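Local coordinates for uncharacterized protein (Jannaschia sp. CCS1, PDB 2PYQ) that is of unknown function but belongs to the DUF2853 family and folds as a compact, mainly helical single chain, at residues A10-D15 with Y95-Y100; A45-G50 with E91-R96. All blocks are in the same frame, centred on the assembly; numbering follows the deposited sequence.

How the contacts relate
Both contacts end on the same part of the chain, the start of helix 96-106 and the loop leading into it, and they share Tyr95 and Arg96. Contact 1 is a buried helix-to-helix packing close to the middle of the molecule, made mostly of rings and methyl groups, with Gln11 and Asp15 beside the Tyr95 ring and one water bridging Tyr12 OH and Ala97 N. Contact 2, centred about 9 Å from the centre of contact 1, is partly buried and joins the segment leaving helix 43-46 to the loop that runs into helix 96-106, mainly through backbone hydrogen bonds and bridging waters. Tyr95 serves both, by its ring in contact 1 and its backbone in contact 2.

Contact 1. Residues A10-D15 with Y95-Y100; sequences AQYADD and YRAVVY
Tyr12 of helix 4-18 packs against the first turn of helix 96-106, a buried helix-helix contact near the centre of this all-helical fold; the local axes pass 9.8 Å apart at a crossing angle of -50°. With chi1 at -58°, CG of Tyr12 sits beside its own backbone N, and the side chain reaches across to Tyr95, Ala97 and Val98. Ala97 CB lies over one face in a CH-pi contact, 3.8 Å from the ring centroid. Val98 CG2 presses on the root of the same side chain, 3.6 Å from Tyr12 CB. The aromatic partner across the contact is Tyr95, the N-cap residue, whose CB is 3.5 Å from Tyr12 CE1; the two rings meet obliquely, with planes 54° apart. Leu29 and Thr33 of helix 26-36 also touch Tyr12.

The Tyr95 ring in turn lies against the polar side of helix 4-18. Asp15 OD2 comes to its edge, 3.4 Å from Tyr95 CD2, and is also hydrogen-bonded to Tyr87 OH. Gln11 NE2 donates to Asp15 OD1 one helical turn on, approaching from above the carboxylate plane, and so two side-chain bonds steady that carboxylate beside the ring. At the far end of Tyr12, a water hydrogen-bonds to its OH at 2.9 Å and accepts the helix-start N-H of Ala97 at 3.0 Å.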
ATOM      1  N   ALA A  10      11.481  -1.548  -6.913  1.00 23.39           N
ATOM      2  CA  ALA A  10      12.358  -2.647  -6.442  1.00 23.71           C
ATOM      3  C   ALA A  10      12.265  -2.805  -4.935  1.00 23.26           C
ATOM      4  O   ALA A  10      12.175  -3.932  -4.425  1.00 23.03           O
ATOM      5  CB  ALA A  10      13.797  -2.413  -6.870  1.00 24.91           C
ATOM      6  N   GLN A  11      12.274  -1.681  -4.207  1.00 23.27           N
ATOM      7  CA  GLN A  11      12.119  -1.704  -2.756  1.00 22.99           C
ATOM      8  C   GLN A  11      10.738  -2.232  -2.348  1.00 21.95           C
ATOM      9  O   GLN A  11      10.628  -3.048  -1.431  1.00 21.75           O
ATOM     10  CB  GLN A  11      12.341  -0.323  -2.135  1.00 23.37           C
ATOM     11  CG  GLN A  11      12.368  -0.344  -0.595  1.00 30.92           C
ATOM     12  CD  GLN A  11      13.447  -1.254  -0.042  1.00 36.63           C
ATOM     13  OE1 GLN A  11      14.624  -1.157  -0.446  1.00 42.51           O
ATOM     14  NE2 GLN A  11      13.076  -2.168   0.860  1.00 35.55           N
ATOM     15  N   TYR A  12       9.690  -1.760  -3.034  1.00 21.43           N
ATOM     16  CA  TYR A  12       8.326  -2.251  -2.737  1.00 20.55           C
ATOM     17  C   TYR A  12       8.226  -3.776  -2.923  1.00 20.34           C
ATOM     18  O   TYR A  12       7.629  -4.453  -2.108  1.00 20.19           O
ATOM     19  CB  TYR A  12       7.275  -1.599  -3.641  1.00 20.24           C
ATOM     20  CG  TYR A  12       7.201  -0.090  -3.597  1.00 20.54           C
ATOM     21  CD1 TYR A  12       7.650   0.651  -2.489  1.00 20.84           C
ATOM     22  CD2 TYR A  12       6.600   0.611  -4.655  1.00 20.66           C
ATOM     23  CE1 TYR A  12       7.555   2.046  -2.468  1.00 21.27           C
ATOM     24  CE2 TYR A  12       6.493   1.977  -4.630  1.00 21.94           C
ATOM     25  CZ  TYR A  12       6.958   2.690  -3.539  1.00 24.88           C
ATOM     26  OH  TYR A  12       6.847   4.043  -3.505  1.00 27.57           O
ATOM     27  N   ALA A  13       8.783  -4.275  -4.037  1.00 20.78           N
ATOM     28  CA  ALA A  13       8.799  -5.702  -4.345  1.00 20.84           C
ATOM     29  C   ALA A  13       9.557  -6.496  -3.261  1.00 21.99           C
ATOM     30  O   ALA A  13       9.096  -7.555  -2.809  1.00 22.48           O
ATOM     31  CB  ALA A  13       9.402  -5.975  -5.703  1.00 21.53           C
ATOM     32  N   ASP A  14      10.704  -5.957  -2.822  1.00 21.80           N
ATOM     33  CA  ASP A  14      11.511  -6.577  -1.782  1.00 23.81           C
ATOM     34  C   ASP A  14      10.742  -6.630  -0.452  1.00 22.87           C
ATOM     35  O   ASP A  14      10.724  -7.681   0.202  1.00 23.68           O
ATOM     36  CB  ASP A  14      12.865  -5.848  -1.667  1.00 29.70           C
ATOM     37  CG  ASP A  14      13.939  -6.693  -0.962  1.00 37.82           C
ATOM     38  OD1 ASP A  14      13.783  -6.985   0.239  1.00 40.29           O
ATOM     39  OD2 ASP A  14      14.957  -7.071  -1.622  1.00 40.23           O
ATOM     40  N   ASP A  15      10.099  -5.538  -0.054  1.00 21.77           N
ATOM     41  CA  ASP A  15       9.250  -5.486   1.150  1.00 20.88           C
ATOM     42  C   ASP A  15       8.131  -6.529   1.078  1.00 21.93           C
ATOM     43  O   ASP A  15       7.893  -7.260   2.040  1.00 21.36           O
ATOM     44  CB  ASP A  15       8.614  -4.109   1.381  1.00 20.58           C
ATOM     45  CG  ASP A  15       9.563  -3.075   1.958  1.00 28.23           C
ATOM     46  OD1 ASP A  15      10.788  -3.355   2.092  1.00 31.70           O
ATOM     47  OD2 ASP A  15       9.052  -1.974   2.297  1.00 24.52           O
ATOM     48  N   TYR A  95       5.707   1.765   3.195  1.00 20.85           N
ATOM     49  CA  TYR A  95       5.443   2.481   1.964  1.00 24.01           C
ATOM     50  C   TYR A  95       3.953   2.425   1.614  1.00 21.90           C
ATOM     51  O   TYR A  95       3.324   1.364   1.705  1.00 19.78           O
ATOM     52  CB  TYR A  95       6.310   1.971   0.817  1.00 26.51           C
ATOM     53  CG  TYR A  95       7.777   2.251   1.044  1.00 28.17           C
ATOM     54  CD1 TYR A  95       8.264   3.546   0.954  1.00 30.92           C
ATOM     55  CD2 TYR A  95       8.668   1.218   1.330  1.00 29.28           C
ATOM     56  CE1 TYR A  95       9.617   3.831   1.180  1.00 33.74           C
ATOM     57  CE2 TYR A  95      10.028   1.481   1.562  1.00 32.53           C
ATOM     58  CZ  TYR A  95      10.489   2.786   1.484  1.00 36.23           C
ATOM     59  OH  TYR A  95      11.843   3.049   1.696  1.00 40.97           O
ATOM     60  N   ARG A  96       3.398   3.594   1.275  1.00 22.36           N
ATOM     61  CA  ARG A  96       2.027   3.690   1.028  1.00 23.91           C
ATOM     62  C   ARG A  96       1.617   2.796  -0.246  1.00 20.67           C
ATOM     63  O   ARG A  96       0.584   2.131  -0.192  1.00 19.98           O
ATOM     64  CB  ARG A  96       1.677   5.134   0.730  1.00 26.61           C
ATOM     65  CG  ARG A  96       0.211   5.372   0.384  1.00 30.99           C
ATOM     66  CD  ARG A  96      -0.079   6.858   0.153  1.00 34.14           C
ATOM     67  NE  ARG A  96      -0.170   7.604   1.432  1.00 36.29           N
ATOM     68  CZ  ARG A  96       0.848   8.204   2.072  1.00 39.22           C
ATOM     69  NH1 ARG A  96       2.105   8.236   1.589  1.00 39.17           N
ATOM     70  NH2 ARG A  96       0.588   8.822   3.231  1.00 40.11           N
ATOM     71  N   ALA A  97       2.480   2.717  -1.266  1.00 20.91           N
ATOM     72  CA  ALA A  97       2.236   1.825  -2.417  1.00 22.12           C
ATOM     73  C   ALA A  97       2.116   0.364  -1.973  1.00 20.17           C
ATOM     74  O   ALA A  97       1.251  -0.352  -2.474  1.00 19.46           O
ATOM     75  CB  ALA A  97       3.349   1.983  -3.503  1.00 21.59           C
ATOM     76  N   VAL A  98       2.957  -0.054  -1.018  1.00 18.74           N
ATOM     77  CA  VAL A  98       2.920  -1.421  -0.505  1.00 18.34           C
ATOM     78  C   VAL A  98       1.621  -1.654   0.266  1.00 17.94           C
ATOM     79  O   VAL A  98       0.970  -2.686   0.089  1.00 18.07           O
ATOM     80  CB  VAL A  98       4.146  -1.740   0.356  1.00 18.70           C
ATOM     81  CG1 VAL A  98       4.013  -3.125   0.982  1.00 18.44           C
ATOM     82  CG2 VAL A  98       5.433  -1.617  -0.491  1.00 19.20           C
ATOM     83  N   VAL A  99       1.227  -0.690   1.077  1.00 19.46           N
ATOM     84  CA  VAL A  99      -0.048  -0.780   1.831  1.00 18.50           C
ATOM     85  C   VAL A  99      -1.242  -0.852   0.882  1.00 17.83           C
ATOM     86  O   VAL A  99      -2.130  -1.692   1.047  1.00 17.42           O
ATOM     87  CB  VAL A  99      -0.195   0.389   2.824  1.00 18.48           C
ATOM     88  CG1 VAL A  99      -1.602   0.399   3.491  1.00 18.42           C
ATOM     89  CG2 VAL A  99       0.918   0.309   3.867  1.00 18.90           C
ATOM     90  N   TYR A 100      -1.253   0.015  -0.122  1.00 18.74           N
ATOM     91  CA  TYR A 100      -2.337   0.038  -1.137  1.00 17.88           C
ATOM     92  C   TYR A 100      -2.381  -1.269  -1.919  1.00 18.39           C
ATOM     93  O   TYR A 100      -3.456  -1.795  -2.157  1.00 18.90           O
ATOM     94  CB  TYR A 100      -2.226   1.274  -2.043  1.00 18.43           C
ATOM     95  CG  TYR A 100      -2.670   2.584  -1.377  1.00 25.41           C
ATOM     96  CD1 TYR A 100      -2.794   2.723   0.022  1.00 27.14           C
ATOM     97  CD2 TYR A 100      -2.891   3.728  -2.166  1.00 28.02           C
ATOM     98  CE1 TYR A 100      -3.183   3.910   0.620  1.00 30.80           C
ATOM     99  CE2 TYR A 100      -3.263   4.970  -1.561  1.00 29.89           C
ATOM    100  CZ  TYR A 100      -3.421   5.029  -0.168  1.00 32.87           C
ATOM    101  OH  TYR A 100      -3.794   6.225   0.455  1.00 36.94           O
TER
HETATM  102  O   HOH W   1       4.813   4.594  -1.501  1.00 18.16           O

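Contact 2. Residues A45-G50 with E91-R96; sequences ASTVAG and ERNKYR
A single beta bridge pairs Thr47 with Tyr95, tying the segment that leaves short helix 43-46 to the loop that enters helix 96-106. Its two bonds follow the antiparallel pattern, with Thr47 and Tyr95 as the non-hydrogen-bonded pair between them: Arg96 N donates to Ser46 O at 2.9 Å, almost straight at 176°, and Val48 N donates to Lys94 O at 2.7 Å. The first of these gives a partner to the N-H of the opening residue of helix 96-106. It remains a single bridge; the touching parts run nearly at right angles.

Side chains pack beside it. Val48 CG2 lies 3.6 Å from Arg96 CB and also sits over one face of the guanidinium, towards its rim. The Arg96 chain is extended as far as CG and CD, then bends at chi3 (-77°), which carries NH1 to 3.1 Å from Ala45 O. On the Tyr95 side, Ser46 OG meets the ring edge in its plane, while hydrogen-bonding to Arg43 O; Thr47 CG2 approaches the same ring obliquely.

Two waters extend the join from Val48 to Gly50. One donates to Val48 O at 2.6 Å and accepts from Lys94 N; another accepts from both Gly50 N and Lys94 NZ. That ammonium, brought round by a bend at chi4 (71°), also donates to Glu91 O at 2.7 Å, within its own segment.

Around the bridge, Val48 rests on Glu55 and Ile59 of helix 53-65, Lys94 packs on Ile84 and Tyr87 of helix 74-87, while Tyr95 reaches helix 4-18.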
ATOM      1  N   ALA A  45       7.301  11.476   2.688  1.00 33.26           N
ATOM      2  CA  ALA A  45       6.056  11.610   1.916  1.00 30.64           C
ATOM      3  C   ALA A  45       5.553  10.316   1.295  1.00 32.78           C
ATOM      4  O   ALA A  45       4.390  10.250   0.900  1.00 36.96           O
ATOM      5  CB  ALA A  45       6.231  12.657   0.833  1.00 27.78           C
ATOM      6  N   SER A  46       6.404   9.290   1.165  1.00 29.64           N
ATOM      7  CA  SER A  46       6.003   8.009   0.539  1.00 27.04           C
ATOM      8  C   SER A  46       5.552   6.941   1.533  1.00 28.94           C
ATOM      9  O   SER A  46       5.154   5.863   1.098  1.00 29.18           O
ATOM     10  CB  SER A  46       7.160   7.454  -0.292  1.00 26.73           C
ATOM     11  OG  SER A  46       8.265   7.104   0.539  1.00 30.26           O
ATOM     12  N   THR A  47       5.611   7.224   2.840  1.00 28.64           N
ATOM     13  CA  THR A  47       5.273   6.250   3.884  1.00 30.36           C
ATOM     14  C   THR A  47       4.016   6.603   4.666  1.00 31.28           C
ATOM     15  O   THR A  47       3.584   7.754   4.711  1.00 31.50           O
ATOM     16  CB  THR A  47       6.454   6.035   4.861  1.00 33.73           C
ATOM     17  OG1 THR A  47       6.797   7.274   5.501  1.00 37.14           O
ATOM     18  CG2 THR A  47       7.688   5.501   4.132  1.00 32.35           C
ATOM     19  N   VAL A  48       3.420   5.560   5.264  1.00 31.14           N
ATOM     20  CA  VAL A  48       2.179   5.633   6.037  1.00 32.13           C
ATOM     21  C   VAL A  48       2.521   5.461   7.520  1.00 35.55           C
ATOM     22  O   VAL A  48       3.256   4.521   7.887  1.00 34.96           O
ATOM     23  CB  VAL A  48       1.225   4.468   5.621  1.00 33.82           C
ATOM     24  CG1 VAL A  48       0.025   4.371   6.571  1.00 37.90           C
ATOM     25  CG2 VAL A  48       0.759   4.662   4.210  1.00 34.20           C
ATOM     26  N   ALA A  49       1.979   6.344   8.356  1.00 35.65           N
ATOM     27  CA  ALA A  49       2.143   6.235   9.817  1.00 36.36           C
ATOM     28  C   ALA A  49       1.065   5.250  10.287  1.00 36.38           C
ATOM     29  O   ALA A  49      -0.121   5.626  10.423  1.00 35.73           O
ATOM     30  CB  ALA A  49       1.953   7.600  10.495  1.00 37.04           C
ATOM     31  N   GLY A  50       1.481   3.993  10.486  1.00 34.00           N
ATOM     32  CA  GLY A  50       0.592   2.903  10.908  1.00 32.99           C
ATOM     33  C   GLY A  50      -0.145   3.122  12.217  1.00 36.50           C
ATOM     34  O   GLY A  50      -1.260   2.648  12.382  1.00 38.57           O
ATOM     35  N   GLU A  91       8.185  -1.998  11.651  1.00 37.00           N
ATOM     36  CA  GLU A  91       8.553  -1.314  10.422  1.00 33.42           C
ATOM     37  C   GLU A  91       8.220   0.178  10.480  1.00 31.60           C
ATOM     38  O   GLU A  91       7.049   0.546  10.552  1.00 32.20           O
ATOM     39  CB  GLU A  91       7.856  -1.984   9.222  1.00 34.90           C
ATOM     40  CG  GLU A  91       8.217  -1.369   7.865  1.00 38.80           C
ATOM     41  CD  GLU A  91       9.725  -1.303   7.655  1.00 43.27           C
ATOM     42  OE1 GLU A  91      10.359  -2.379   7.697  1.00 43.35           O
ATOM     43  OE2 GLU A  91      10.254  -0.178   7.482  1.00 45.42           O
ATOM     44  N   ARG A  92       9.250   1.025  10.427  1.00 29.67           N
ATOM     45  CA  ARG A  92       9.056   2.483  10.464  1.00 32.76           C
ATOM     46  C   ARG A  92       8.916   3.127   9.079  1.00 34.35           C
ATOM     47  O   ARG A  92       8.557   4.299   8.992  1.00 37.32           O
ATOM     48  CB  ARG A  92      10.156   3.143  11.312  1.00 34.11           C
ATOM     49  CG  ARG A  92       9.979   2.794  12.808  1.00 34.82           C
ATOM     50  CD  ARG A  92      11.184   3.055  13.614  1.00 39.63           C
ATOM     51  NE  ARG A  92      12.322   2.189  13.282  1.00 44.56           N
ATOM     52  CZ  ARG A  92      12.507   0.920  13.676  1.00 47.08           C
ATOM     53  NH1 ARG A  92      11.591   0.250  14.399  1.00 47.47           N
ATOM     54  NH2 ARG A  92      13.624   0.274  13.306  1.00 46.34           N
ATOM     55  N   ASN A  93       9.191   2.363   8.011  1.00 34.30           N
ATOM     56  CA  ASN A  93       9.016   2.817   6.625  1.00 34.79           C
ATOM     57  C   ASN A  93       7.992   1.924   5.889  1.00 31.45           C
ATOM     58  O   ASN A  93       8.348   1.103   5.020  1.00 31.22           O
ATOM     59  CB  ASN A  93      10.350   2.828   5.866  1.00 37.43           C
ATOM     60  CG  ASN A  93      11.337   3.825   6.445  1.00 44.18           C
ATOM     61  OD1 ASN A  93      10.979   4.971   6.794  1.00 45.66           O
ATOM     62  ND2 ASN A  93      12.598   3.412   6.522  1.00 47.29           N
ATOM     63  N   LYS A  94       6.741   2.070   6.285  1.00 28.59           N
ATOM     64  CA  LYS A  94       5.643   1.390   5.621  1.00 25.48           C
ATOM     65  C   LYS A  94       5.262   2.211   4.358  1.00 23.28           C
ATOM     66  O   LYS A  94       4.562   3.213   4.460  1.00 23.61           O
ATOM     67  CB  LYS A  94       4.436   1.238   6.557  1.00 21.26           C
ATOM     68  CG  LYS A  94       4.721   0.306   7.722  1.00 23.54           C
ATOM     69  CD  LYS A  94       3.441   0.032   8.470  1.00 24.39           C
ATOM     70  CE  LYS A  94       3.677  -0.861   9.644  1.00 29.15           C
ATOM     71  NZ  LYS A  94       4.411  -0.184  10.734  1.00 32.85           N
ATOM     72  N   TYR A  95       5.707   1.765   3.195  1.00 20.85           N
ATOM     73  CA  TYR A  95       5.443   2.481   1.964  1.00 24.01           C
ATOM     74  C   TYR A  95       3.953   2.425   1.614  1.00 21.90           C
ATOM     75  O   TYR A  95       3.324   1.364   1.705  1.00 19.78           O
ATOM     76  CB  TYR A  95       6.310   1.971   0.817  1.00 26.51           C
ATOM     77  CG  TYR A  95       7.777   2.251   1.044  1.00 28.17           C
ATOM     78  CD1 TYR A  95       8.264   3.546   0.954  1.00 30.92           C
ATOM     79  CD2 TYR A  95       8.668   1.218   1.330  1.00 29.28           C
ATOM     80  CE1 TYR A  95       9.617   3.831   1.180  1.00 33.74           C
ATOM     81  CE2 TYR A  95      10.028   1.481   1.562  1.00 32.53           C
ATOM     82  CZ  TYR A  95      10.489   2.786   1.484  1.00 36.23           C
ATOM     83  OH  TYR A  95      11.843   3.049   1.696  1.00 40.97           O
ATOM     84  N   ARG A  96       3.398   3.594   1.275  1.00 22.36           N
ATOM     85  CA  ARG A  96       2.027   3.690   1.028  1.00 23.91           C
ATOM     86  C   ARG A  96       1.617   2.796  -0.246  1.00 20.67           C
ATOM     87  O   ARG A  96       0.584   2.131  -0.192  1.00 19.98           O
ATOM     88  CB  ARG A  96       1.677   5.134   0.730  1.00 26.61           C
ATOM     89  CG  ARG A  96       0.211   5.372   0.384  1.00 30.99           C
ATOM     90  CD  ARG A  96      -0.079   6.858   0.153  1.00 34.14           C
ATOM     91  NE  ARG A  96      -0.170   7.604   1.432  1.00 36.29           N
ATOM     92  CZ  ARG A  96       0.848   8.204   2.072  1.00 39.22           C
ATOM     93  NH1 ARG A  96       2.105   8.236   1.589  1.00 39.17           N
ATOM     94  NH2 ARG A  96       0.588   8.822   3.231  1.00 40.11           N
TER
HETATM   95  O   HOH W   2       5.728   3.965   8.341  1.00 43.52           O
HETATM   96  O   HOH W   3       4.238   2.884  10.476  1.00 32.81           O